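Local atomic coordinates of peptidoglycan glycosyltransferase (Eggerthella lenta, PDB entry 4MNR), a protein that belongs to the penicillin-binding protein family and carries a dimerisation domain followed by a transpeptidase domain of the beta-lactamase clan. Residues G253-A261 and M281-K289; E262-I270 and T360-K368. One frame throughout, in Å; residues are numbered along the deposited sequence.

Contact 1 (G253-A261 and M281-K289); sequences GADKLVAGA and MPSAEDLQK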
loop_
_atom_site.group_PDB
_atom_site.type_symbol
_atom_site.label_atom_id
_atom_site.label_comp_id
_atom_site.label_asym_id
_atom_site.label_seq_id
_atom_site.Cartn_x
_atom_site.Cartn_y
_atom_site.Cartn_z
ATOM N N GLY A 253 -7.940 -15.601 -19.062
ATOM C CA GLY A 253 -9.057 -14.873 -19.631
ATOM C C GLY A 253 -9.506 -13.712 -18.769
ATOM O O GLY A 253 -9.217 -13.639 -17.566
ATOM N N ALA A 254 -10.250 -12.804 -19.394
ATOM C CA ALA A 254 -10.653 -11.566 -18.735
ATOM C C ALA A 254 -11.551 -11.796 -17.520
ATOM O O ALA A 254 -11.345 -11.175 -16.476
ATOM C CB ALA A 254 -11.339 -10.636 -19.742
ATOM N N ASP A 255 -12.545 -12.678 -17.654
ATOM C CA ASP A 255 -13.486 -12.926 -16.554
ATOM C C ASP A 255 -12.744 -13.322 -15.280
ATOM O O ASP A 255 -12.983 -12.751 -14.207
ATOM C CB ASP A 255 -14.495 -14.017 -16.921
ATOM C CG ASP A 255 -15.450 -13.595 -18.025
ATOM O OD1 ASP A 255 -15.916 -12.435 -18.015
ATOM O OD2 ASP A 255 -15.740 -14.434 -18.904
ATOM N N LYS A 256 -11.824 -14.278 -15.403
ATOM C CA LYS A 256 -11.084 -14.769 -14.232
ATOM C C LYS A 256 -10.119 -13.727 -13.685
ATOM O O LYS A 256 -9.955 -13.614 -12.472
ATOM C CB LYS A 256 -10.292 -16.037 -14.566
ATOM C CG LYS A 256 -11.096 -17.322 -14.602
ATOM C CD LYS A 256 -10.152 -18.522 -14.716
ATOM C CE LYS A 256 -10.908 -19.842 -14.734
ATOM N NZ LYS A 256 -11.669 -20.024 -15.998
ATOM N N LEU A 257 -9.463 -12.968 -14.563
ATOM C CA LEU A 257 -8.491 -12.005 -14.056
ATOM C C LEU A 257 -9.211 -10.892 -13.297
ATOM O O LEU A 257 -8.778 -10.486 -12.221
ATOM C CB LEU A 257 -7.593 -11.440 -15.165
ATOM C CG LEU A 257 -6.584 -10.403 -14.646
ATOM C CD1 LEU A 257 -5.588 -11.019 -13.648
ATOM C CD2 LEU A 257 -5.845 -9.727 -15.793
ATOM N N VAL A 258 -10.320 -10.412 -13.849
ATOM C CA VAL A 258 -11.055 -9.343 -13.191
ATOM C C VAL A 258 -11.659 -9.837 -11.869
ATOM O O VAL A 258 -11.586 -9.148 -10.850
ATOM C CB VAL A 258 -12.116 -8.728 -14.106
ATOM C CG1 VAL A 258 -12.935 -7.697 -13.339
ATOM C CG2 VAL A 258 -11.425 -8.086 -15.312
ATOM N N ALA A 259 -12.233 -11.038 -11.882
ATOM C CA ALA A 259 -12.796 -11.620 -10.660
ATOM C C ALA A 259 -11.718 -11.810 -9.600
ATOM O O ALA A 259 -11.952 -11.592 -8.409
ATOM C CB ALA A 259 -13.470 -12.942 -10.963
ATOM N N GLY A 260 -10.531 -12.220 -10.031
ATOM C CA GLY A 260 -9.437 -12.419 -9.100
ATOM C C GLY A 260 -9.005 -11.121 -8.442
ATOM O O GLY A 260 -8.757 -11.073 -7.227
ATOM N N ALA A 261 -8.900 -10.063 -9.243
ATOM C CA ALA A 261 -8.517 -8.767 -8.711
ATOM C C ALA A 261 -9.598 -8.273 -7.749
ATOM O O ALA A 261 -9.294 -7.692 -6.699
ATOM C CB ALA A 261 -8.319 -7.770 -9.843
HETATM N N MSE A 281 -10.026 -1.740 -11.667
HETATM C CA MSE A 281 -9.748 -2.732 -12.713
HETATM C C MSE A 281 -10.716 -2.504 -13.857
HETATM O O MSE A 281 -11.860 -2.113 -13.640
HETATM C CB MSE A 281 -9.944 -4.163 -12.195
HETATM C CG MSE A 281 -8.742 -4.766 -11.532
HETATM SE SE MSE A 281 -7.215 -5.098 -12.703
HETATM C CE MSE A 281 -7.704 -6.712 -13.668
ATOM N N PRO A 282 -10.276 -2.766 -15.092
ATOM C CA PRO A 282 -11.229 -2.641 -16.197
ATOM C C PRO A 282 -12.322 -3.695 -16.086
ATOM O O PRO A 282 -12.152 -4.686 -15.369
ATOM C CB PRO A 282 -10.377 -2.937 -17.437
ATOM C CG PRO A 282 -8.977 -2.705 -17.015
ATOM C CD PRO A 282 -8.912 -3.059 -15.553
ATOM N N SER A 283 -13.424 -3.489 -16.799
ATOM C CA SER A 283 -14.471 -4.495 -16.857
ATOM C C SER A 283 -13.956 -5.689 -17.650
ATOM O O SER A 283 -13.063 -5.549 -18.489
ATOM C CB SER A 283 -15.728 -3.925 -17.524
ATOM O OG SER A 283 -15.514 -3.669 -18.903
ATOM N N ALA A 284 -14.510 -6.867 -17.382
ATOM C CA ALA A 284 -14.158 -8.044 -18.165
ATOM C C ALA A 284 -14.519 -7.817 -19.628
ATOM O O ALA A 284 -13.813 -8.276 -20.522
ATOM C CB ALA A 284 -14.856 -9.281 -17.623
ATOM N N GLU A 285 -15.613 -7.089 -19.862
ATOM C CA GLU A 285 -16.047 -6.764 -21.218
ATOM C C GLU A 285 -14.992 -5.984 -22.002
ATOM O O GLU A 285 -14.709 -6.307 -23.155
ATOM C CB GLU A 285 -17.365 -5.985 -21.196
ATOM C CG GLU A 285 -18.604 -6.842 -20.962
ATOM C CD GLU A 285 -19.889 -6.024 -20.945
ATOM O OE1 GLU A 285 -19.809 -4.778 -21.024
ATOM O OE2 GLU A 285 -20.982 -6.627 -20.854
ATOM N N ASP A 286 -14.407 -4.965 -21.376
ATOM C CA ASP A 286 -13.335 -4.203 -22.019
ATOM C C ASP A 286 -12.055 -5.016 -22.230
ATOM O O ASP A 286 -11.410 -4.903 -23.268
ATOM C CB ASP A 286 -13.039 -2.900 -21.257
ATOM C CG ASP A 286 -14.018 -1.784 -21.601
ATOM O OD1 ASP A 286 -14.561 -1.792 -22.727
ATOM O OD2 ASP A 286 -14.240 -0.892 -20.755
ATOM N N LEU A 287 -11.669 -5.830 -21.251
ATOM C CA LEU A 287 -10.460 -6.628 -21.408
ATOM C C LEU A 287 -10.603 -7.707 -22.464
ATOM O O LEU A 287 -9.621 -8.093 -23.105
ATOM C CB LEU A 287 -10.055 -7.270 -20.082
ATOM C CG LEU A 287 -9.386 -6.330 -19.091
ATOM C CD1 LEU A 287 -8.857 -7.100 -17.879
ATOM C CD2 LEU A 287 -8.266 -5.595 -19.799
ATOM N N GLN A 288 -11.815 -8.225 -22.609
ATOM C CA GLN A 288 -12.106 -9.228 -23.632
ATOM C C GLN A 288 -11.806 -8.690 -25.022
ATOM O O GLN A 288 -11.372 -9.429 -25.906
ATOM C CB GLN A 288 -13.565 -9.678 -23.543
ATOM C CG GLN A 288 -13.743 -10.906 -22.675
ATOM C CD GLN A 288 -15.175 -11.102 -22.219
ATOM O OE1 GLN A 288 -15.422 -11.663 -21.151
ATOM N NE2 GLN A 288 -16.127 -10.638 -23.025
ATOM N N LYS A 289 -12.019 -7.393 -25.198
ATOM C CA LYS A 289 -11.837 -6.750 -26.494
ATOM C C LYS A 289 -10.375 -6.552 -26.891
ATOM O O LYS A 289 -10.072 -6.368 -28.072
ATOM C CB LYS A 289 -12.549 -5.400 -26.513
ATOM C CG LYS A 289 -14.059 -5.509 -26.413
ATOM C CD LYS A 289 -14.698 -4.135 -26.292
ATOM C CE LYS A 289 -16.215 -4.235 -26.287
ATOM N NZ LYS A 289 -16.849 -2.892 -26.353
#

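Contact 2 (E262-I270 and T360-K368); sequences ESFGFNKEI and TKLMQAVSK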
loop_
_atom_site.group_PDB
_atom_site.type_symbol
_atom_site.label_atom_id
_atom_site.label_comp_id
_atom_site.label_asym_id
_atom_site.label_seq_id
_atom_site.Cartn_x
_atom_site.Cartn_y
_atom_site.Cartn_z
ATOM N N GLU A 262 -10.858 -8.492 -8.110
ATOM C CA GLU A 262 -11.946 -8.034 -7.257
ATOM C C GLU A 262 -11.942 -8.763 -5.908
ATOM O O GLU A 262 -12.325 -8.191 -4.879
ATOM C CB GLU A 262 -13.292 -8.120 -7.983
ATOM C CG GLU A 262 -13.415 -7.019 -9.049
ATOM C CD GLU A 262 -14.698 -7.060 -9.848
ATOM O OE1 GLU A 262 -15.440 -8.061 -9.738
ATOM O OE2 GLU A 262 -14.953 -6.079 -10.592
ATOM N N SER A 263 -11.493 -10.014 -5.909
ATOM C CA SER A 263 -11.396 -10.779 -4.664
ATOM C C SER A 263 -10.394 -10.169 -3.682
ATOM O O SER A 263 -10.491 -10.394 -2.472
ATOM C CB SER A 263 -11.033 -12.242 -4.947
ATOM O OG SER A 263 -12.031 -12.878 -5.731
ATOM N N PHE A 264 -9.437 -9.401 -4.204
ATOM C CA PHE A 264 -8.429 -8.746 -3.383
ATOM C C PHE A 264 -8.804 -7.305 -3.093
ATOM O O PHE A 264 -8.042 -6.585 -2.456
ATOM C CB PHE A 264 -7.065 -8.746 -4.083
ATOM C CG PHE A 264 -6.303 -10.033 -3.945
ATOM C CD1 PHE A 264 -5.333 -10.170 -2.957
ATOM C CD2 PHE A 264 -6.511 -11.077 -4.824
ATOM C CE1 PHE A 264 -4.601 -11.335 -2.836
ATOM C CE2 PHE A 264 -5.784 -12.251 -4.711
ATOM C CZ PHE A 264 -4.834 -12.389 -3.711
ATOM N N GLY A 265 -9.958 -6.871 -3.570
ATOM C CA GLY A 265 -10.431 -5.553 -3.192
ATOM C C GLY A 265 -10.512 -4.518 -4.293
ATOM O O GLY A 265 -10.982 -3.403 -4.056
ATOM N N PHE A 266 -10.068 -4.863 -5.496
ATOM C CA PHE A 266 -10.231 -3.935 -6.610
ATOM C C PHE A 266 -11.716 -3.720 -6.919
ATOM O O PHE A 266 -12.533 -4.640 -6.808
ATOM C CB PHE A 266 -9.437 -4.414 -7.840
ATOM C CG PHE A 266 -7.950 -4.225 -7.699
ATOM C CD1 PHE A 266 -7.200 -5.093 -6.926
ATOM C CD2 PHE A 266 -7.310 -3.158 -8.316
ATOM C CE1 PHE A 266 -5.834 -4.922 -6.771
ATOM C CE2 PHE A 266 -5.939 -2.973 -8.178
ATOM C CZ PHE A 266 -5.192 -3.850 -7.401
ATOM N N ASN A 267 -12.062 -2.486 -7.290
ATOM C CA ASN A 267 -13.442 -2.091 -7.589
ATOM C C ASN A 267 -14.389 -2.198 -6.405
ATOM O O ASN A 267 -15.606 -2.303 -6.589
ATOM C CB ASN A 267 -14.019 -2.853 -8.784
ATOM C CG ASN A 267 -13.288 -2.553 -10.075
ATOM O OD1 ASN A 267 -12.696 -1.484 -10.237
ATOM N ND2 ASN A 267 -13.351 -3.483 -11.011
ATOM N N LYS A 268 -13.829 -2.174 -5.201
ATOM C CA LYS A 268 -14.631 -2.115 -3.979
ATOM C C LYS A 268 -14.321 -0.819 -3.232
ATOM O O LYS A 268 -13.176 -0.404 -3.136
ATOM C CB LYS A 268 -14.309 -3.296 -3.067
ATOM C CG LYS A 268 -14.406 -4.658 -3.725
ATOM C CD LYS A 268 -15.846 -5.047 -4.017
ATOM C CE LYS A 268 -15.905 -6.410 -4.683
ATOM N NZ LYS A 268 -15.073 -7.401 -3.947
ATOM N N GLU A 269 -15.355 -0.173 -2.715
ATOM C CA GLU A 269 -15.129 0.969 -1.853
ATOM C C GLU A 269 -14.792 0.433 -0.473
ATOM O O GLU A 269 -15.582 -0.272 0.148
ATOM C CB GLU A 269 -16.344 1.898 -1.826
ATOM C CG GLU A 269 -16.362 2.889 -2.989
ATOM C CD GLU A 269 -17.720 3.533 -3.203
ATOM O OE1 GLU A 269 -18.590 2.892 -3.832
ATOM O OE2 GLU A 269 -17.916 4.681 -2.749
ATOM N N ILE A 270 -13.588 0.732 -0.023
ATOM C CA ILE A 270 -13.139 0.254 1.270
ATOM C C ILE A 270 -13.223 1.392 2.269
ATOM O O ILE A 270 -12.711 2.481 2.031
ATOM C CB ILE A 270 -11.727 -0.339 1.173
ATOM C CG1 ILE A 270 -11.811 -1.702 0.470
ATOM C CG2 ILE A 270 -11.098 -0.480 2.559
ATOM C CD1 ILE A 270 -10.564 -2.094 -0.292
ATOM N N THR A 360 -11.587 -7.205 12.379
ATOM C CA THR A 360 -12.714 -7.834 11.697
ATOM C C THR A 360 -12.313 -8.178 10.269
ATOM O O THR A 360 -11.620 -7.393 9.614
ATOM C CB THR A 360 -13.893 -6.848 11.617
ATOM O OG1 THR A 360 -14.296 -6.463 12.943
ATOM C CG2 THR A 360 -15.071 -7.471 10.893
ATOM N N LYS A 361 -12.735 -9.351 9.794
ATOM C CA LYS A 361 -12.525 -9.727 8.392
ATOM C C LYS A 361 -13.188 -8.755 7.422
ATOM O O LYS A 361 -14.342 -8.361 7.604
ATOM C CB LYS A 361 -13.071 -11.142 8.142
ATOM C CG LYS A 361 -13.041 -11.578 6.675
ATOM C CD LYS A 361 -13.218 -13.085 6.533
ATOM C CE LYS A 361 -14.615 -13.535 6.914
ATOM N NZ LYS A 361 -14.729 -15.015 6.790
ATOM N N LEU A 362 -12.454 -8.374 6.383
ATOM C CA LEU A 362 -13.032 -7.615 5.287
ATOM C C LEU A 362 -13.448 -8.571 4.181
ATOM O O LEU A 362 -14.614 -8.587 3.773
ATOM C CB LEU A 362 -12.044 -6.581 4.767
ATOM C CG LEU A 362 -12.516 -5.811 3.532
ATOM C CD1 LEU A 362 -13.877 -5.134 3.724
ATOM C CD2 LEU A 362 -11.460 -4.793 3.172
HETATM N N MSE A 363 -12.506 -9.366 3.685
HETATM C CA MSE A 363 -12.837 -10.349 2.654
HETATM C C MSE A 363 -11.852 -11.518 2.606
HETATM O O MSE A 363 -10.708 -11.403 3.043
HETATM C CB MSE A 363 -12.963 -9.673 1.274
HETATM C CG MSE A 363 -11.699 -9.024 0.795
HETATM SE SE MSE A 363 -12.005 -8.057 -0.878
HETATM C CE MSE A 363 -12.892 -6.482 -0.177
ATOM N N GLN A 364 -12.316 -12.650 2.092
ATOM C CA GLN A 364 -11.438 -13.788 1.828
ATOM C C GLN A 364 -10.975 -13.714 0.376
ATOM O O GLN A 364 -11.768 -13.970 -0.533
ATOM C CB GLN A 364 -12.195 -15.103 2.047
ATOM C CG GLN A 364 -11.339 -16.343 1.824
ATOM C CD GLN A 364 -10.806 -16.934 3.120
ATOM O OE1 GLN A 364 -11.482 -16.902 4.150
ATOM N NE2 GLN A 364 -9.588 -17.478 3.076
ATOM N N ALA A 365 -9.711 -13.357 0.144
ATOM C CA ALA A 365 -9.211 -13.227 -1.228
ATOM C C ALA A 365 -9.011 -14.577 -1.910
ATOM O O ALA A 365 -9.501 -14.797 -3.015
ATOM C CB ALA A 365 -7.909 -12.407 -1.276
ATOM N N VAL A 366 -8.280 -15.467 -1.247
ATOM C CA VAL A 366 -8.010 -16.811 -1.763
ATOM C C VAL A 366 -8.030 -17.788 -0.589
ATOM O O VAL A 366 -8.112 -17.367 0.563
ATOM C CB VAL A 366 -6.623 -16.913 -2.453
ATOM C CG1 VAL A 366 -6.590 -16.124 -3.768
ATOM C CG2 VAL A 366 -5.515 -16.458 -1.512
ATOM N N SER A 367 -7.962 -19.082 -0.881
ATOM C CA SER A 367 -7.934 -20.093 0.182
ATOM C C SER A 367 -6.617 -20.077 0.952
ATOM O O SER A 367 -5.602 -19.565 0.473
ATOM C CB SER A 367 -8.143 -21.494 -0.391
ATOM O OG SER A 367 -6.998 -21.905 -1.118
ATOM N N LYS A 368 -6.645 -20.651 2.153
ATOM C CA LYS A 368 -5.434 -20.785 2.944
ATOM C C LYS A 368 -4.357 -21.562 2.179
ATOM O O LYS A 368 -3.180 -21.183 2.190
ATOM C CB LYS A 368 -5.724 -21.456 4.291
ATOM C CG LYS A 368 -4.477 -21.653 5.131
ATOM C CD LYS A 368 -4.811 -22.226 6.518
ATOM C CE LYS A 368 -3.576 -22.269 7.412
ATOM N NZ LYS A 368 -2.435 -22.983 6.776
HETATM O O HOH W 1 -13.114 -11.698 -1.904
#

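Contact 1 (G253-A261 and M281-K289)
Ala254 and Ala284 bring their CA atoms within 5.0 Å where helix 253-261 meets helix 284-289 in an apolar helix-helix contact of the transpeptidase domain, the N-to-C directions of the two short axes 137° apart and the axes 8.3 Å from each other at closest approach. Small side chains permit this closeness. The methyl of Ala254 lies against the first turn of the partner helix, touching the carbonyl O of Ala284 and, CB to CB, Leu287 at 3.6 Å. One turn on, Val258 sends CG2 beside its backbone N, its CG1 lying anti to that N (chi1 175°), and CG2 meets Leu287 CD1 at 3.8 Å. The carbonyl O of Pro282, buried by the contact, faces both Val258 methyls and has no polar partner in the model. Ser283 caps the second helix, its OG accepting from Asp286 N at 3.0 Å. Just before the cap, selenomethionine Met281 bends at chi2 and chi3 and crosses Leu257 at about a right angle, its CE 4.0 Å from Leu257 CG. Leu257 and Leu287 also reach Leu294, so helix 291-298 packs against both partners. At the Ala261 end, Met281 CG and Ala261 CB lie 3.5 Å apart, closer than carbons usually pack.

Contact 2 (E262-I270 and T360-K368)
The ring of Phe264 lies flat beneath the methyl of Ala365, a CH-pi contact in which CB sits 3.7 Å from the ring centroid of Phe264 and only 6° off the ring normal. Val366 approaches the same ring obliquely, its CG1 meeting CE2 and CZ. Beside this pair the helix that contributes residues 262-263 ends in a Schellman motif, with Gly265 at positive phi, and the side chain of selenomethionine Met363 comes over the helix end. A chi1 of 62° places its CG between backbone N and carbonyl carbon, and SE then lies 3.2 Å from Ser263 O. Ala365 CA makes a CA-H...O contact with the same oxygen, and a water bridges it to Gln364 O, donating to each oxygen at 3.0 Å. In the type II turn Gly265-Lys268 that follows, Lys268 NZ reaches back to Glu262 O, meeting it from the face opposite to Gly265 N, with Lys268 CG near Met363 CE. Farther along, Ile270 CG1 and Leu362 CD2 meet at 4.1 Å with the side chains nearly perpendicular. Strand 361-364 of the transpeptidase domain pairs with strand 336-338, Leu362 and Met363 forming a classic bulge opposite Ile337. Helix 188-197 packs on Phe264 and Val366, while helix 321-332 supports Phe264 through Ala330 and both Ile270 and Leu362 through Met326.

Both contacts draw on helix 242-263: contact 1 uses a side of its later turns, contact 2 its C-terminal end and the loop that follows. Contact 1 is the more buried, with apolar packing of a helix against a second helix and the loop leading into it. Contact 2, partly buried and closer to the chain's centre, joins a helix end and the following loop to strand 361-364 and the residues after it, adding a CH-pi contact, a selenium lying against a carbonyl oxygen and a bridging water. The two meet where Asn267 OD1 probably accepts from Met281 N and Met281 CG packs on Phe266 CB. The probable Phe266 N to Ala261 O bond is the wider-spanning one of the Schellman motif.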